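Local coordinates for SPbeta prophage-derived aminoglycoside N(3')-acetyltransferase-like protein YokD (Bacillus subtilis, PDB 2NYG), which binds coenzyme A as a homodimeric member of the antibiotic N-acetyltransferase family and may contribute to antibiotic resistance, at residues D92-R95 and E96-A100. Sequence-based numbering, arbitrary orientation.
Sequences DIIR and ESMPA
Glu96 is tied to Asp92 by a backbone bond, Glu96 N to Asp92 O at 3.1 Å, the i to i+4 spacing of an alpha-helical turn. The N-H...O angle of 140° makes it a bent bond. Glu96 CB packs against the same oxygen, Asp92 O, and the Glu96 chain is extended beyond CG.

Ser97 repeats the spacing one residue on: its N donates to Ile93 O at 2.9 Å. With Ser97 the backbone also turns out of the helical conformation. Its hydroxyl turns back to the same carbonyl, because chi1 of 56° sets OG between the backbone N and the carbonyl carbon. Ser97 OG thus points at Ile93 O as a possible second donor to that oxygen, a doubtful bond whose modelled length is too short to be trusted at this resolution. Asn46 of the second subunit donates through ND2 to Ser97 OG and to Ile94 O, bringing the dimer partner onto the helix end.

From Met98 on the chain is extended. The Met98 side chain bends at chi3, and the terminal CE meets Ile94 CG2 at 3.7 Å, an apolar contact between obliquely crossing side chains. Trp211 of strand 208-217 also packs against Met98, while Arg209 on that strand bonds to the carbonyls of Arg95 and Met98.

Pro99 continues the chain in extended form. Together these features describe the C-terminal end of the short helix 93-96, a single-turn helix running into a loop at the dimer interface, away from the coenzyme A site.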
loop_
_atom_site.group_PDB
_atom_site.type_symbol
_atom_site.label_atom_id
_atom_site.label_comp_id
_atom_site.label_asym_id
_atom_site.label_seq_id
_atom_site.Cartn_x
_atom_site.Cartn_y
_atom_site.Cartn_z
ATOM N N ASP A 92 4.288 -25.880 -10.823
ATOM C CA ASP A 92 5.577 -26.304 -10.287
ATOM C C ASP A 92 6.643 -25.241 -10.332
ATOM O O ASP A 92 7.446 -25.111 -9.405
ATOM C CB ASP A 92 6.054 -27.574 -10.998
ATOM C CG ASP A 92 5.661 -28.836 -10.245
ATOM O OD1 ASP A 92 6.390 -29.251 -9.314
ATOM O OD2 ASP A 92 4.596 -29.399 -10.559
ATOM N N ILE A 93 6.653 -24.477 -11.414
ATOM C CA ILE A 93 7.638 -23.417 -11.531
ATOM C C ILE A 93 7.126 -22.313 -10.598
ATOM O O ILE A 93 7.874 -21.446 -10.135
ATOM C CB ILE A 93 7.756 -22.938 -13.005
ATOM C CG1 ILE A 93 8.920 -21.959 -13.136
ATOM C CG2 ILE A 93 6.446 -22.348 -13.476
ATOM C CD1 ILE A 93 9.141 -21.428 -14.542
ATOM N N ILE A 94 5.840 -22.385 -10.287
ATOM C CA ILE A 94 5.248 -21.410 -9.391
ATOM C C ILE A 94 5.655 -21.597 -7.935
ATOM O O ILE A 94 5.923 -20.611 -7.247
ATOM C CB ILE A 94 3.700 -21.434 -9.525
ATOM C CG1 ILE A 94 3.306 -20.668 -10.791
ATOM C CG2 ILE A 94 3.021 -20.822 -8.312
ATOM C CD1 ILE A 94 1.842 -20.677 -11.124
ATOM N N ARG A 95 5.734 -22.851 -7.462
ATOM C CA ARG A 95 6.089 -23.110 -6.073
ATOM C C ARG A 95 7.548 -22.899 -6.017
ATOM O O ARG A 95 8.071 -22.558 -4.986
ATOM C CB ARG A 95 5.802 -24.563 -5.650
ATOM C CG ARG A 95 4.407 -25.062 -5.851
ATOM C CD ARG A 95 4.373 -26.557 -5.626
ATOM N NE ARG A 95 3.070 -27.138 -5.882
ATOM C CZ ARG A 95 2.793 -28.405 -5.631
ATOM N NH1 ARG A 95 3.727 -29.206 -5.123
ATOM N NH2 ARG A 95 1.584 -28.863 -5.885
ATOM N N GLU A 96 8.192 -23.110 -7.143
ATOM C CA GLU A 96 9.639 -22.986 -7.248
ATOM C C GLU A 96 10.188 -21.550 -7.239
ATOM O O GLU A 96 11.235 -21.271 -6.654
ATOM C CB GLU A 96 10.071 -23.689 -8.533
ATOM C CG GLU A 96 11.501 -24.152 -8.616
ATOM C CD GLU A 96 11.793 -24.710 -10.006
ATOM O OE1 GLU A 96 10.928 -25.455 -10.525
ATOM O OE2 GLU A 96 12.867 -24.418 -10.583
ATOM N N SER A 97 9.462 -20.642 -7.872
ATOM C CA SER A 97 9.902 -19.271 -7.977
ATOM C C SER A 97 9.062 -18.264 -7.215
ATOM O O SER A 97 9.152 -17.067 -7.479
ATOM C CB SER A 97 9.936 -18.882 -9.448
ATOM O OG SER A 97 8.669 -19.099 -10.043
ATOM N N MET A 98 8.255 -18.715 -6.262
ATOM C CA MET A 98 7.430 -17.764 -5.524
ATOM C C MET A 98 8.233 -17.031 -4.449
ATOM O O MET A 98 8.785 -17.652 -3.538
ATOM C CB MET A 98 6.244 -18.484 -4.891
ATOM C CG MET A 98 5.249 -17.567 -4.238
ATOM S SD MET A 98 3.856 -18.496 -3.609
ATOM C CE MET A 98 3.004 -18.894 -5.103
ATOM N N PRO A 99 8.320 -15.692 -4.548
ATOM C CA PRO A 99 9.076 -14.947 -3.536
ATOM C C PRO A 99 8.585 -15.316 -2.151
ATOM O O PRO A 99 7.381 -15.356 -1.906
ATOM C CB PRO A 99 8.768 -13.493 -3.873
ATOM C CG PRO A 99 8.644 -13.525 -5.362
ATOM C CD PRO A 99 7.819 -14.786 -5.598
ATOM N N ALA A 100 9.521 -15.606 -1.259
ATOM C CA ALA A 100 9.173 -15.951 0.098
ATOM C C ALA A 100 8.481 -14.776 0.797
ATOM O O ALA A 100 8.637 -13.615 0.410
ATOM C CB ALA A 100 10.411 -16.343 0.853
#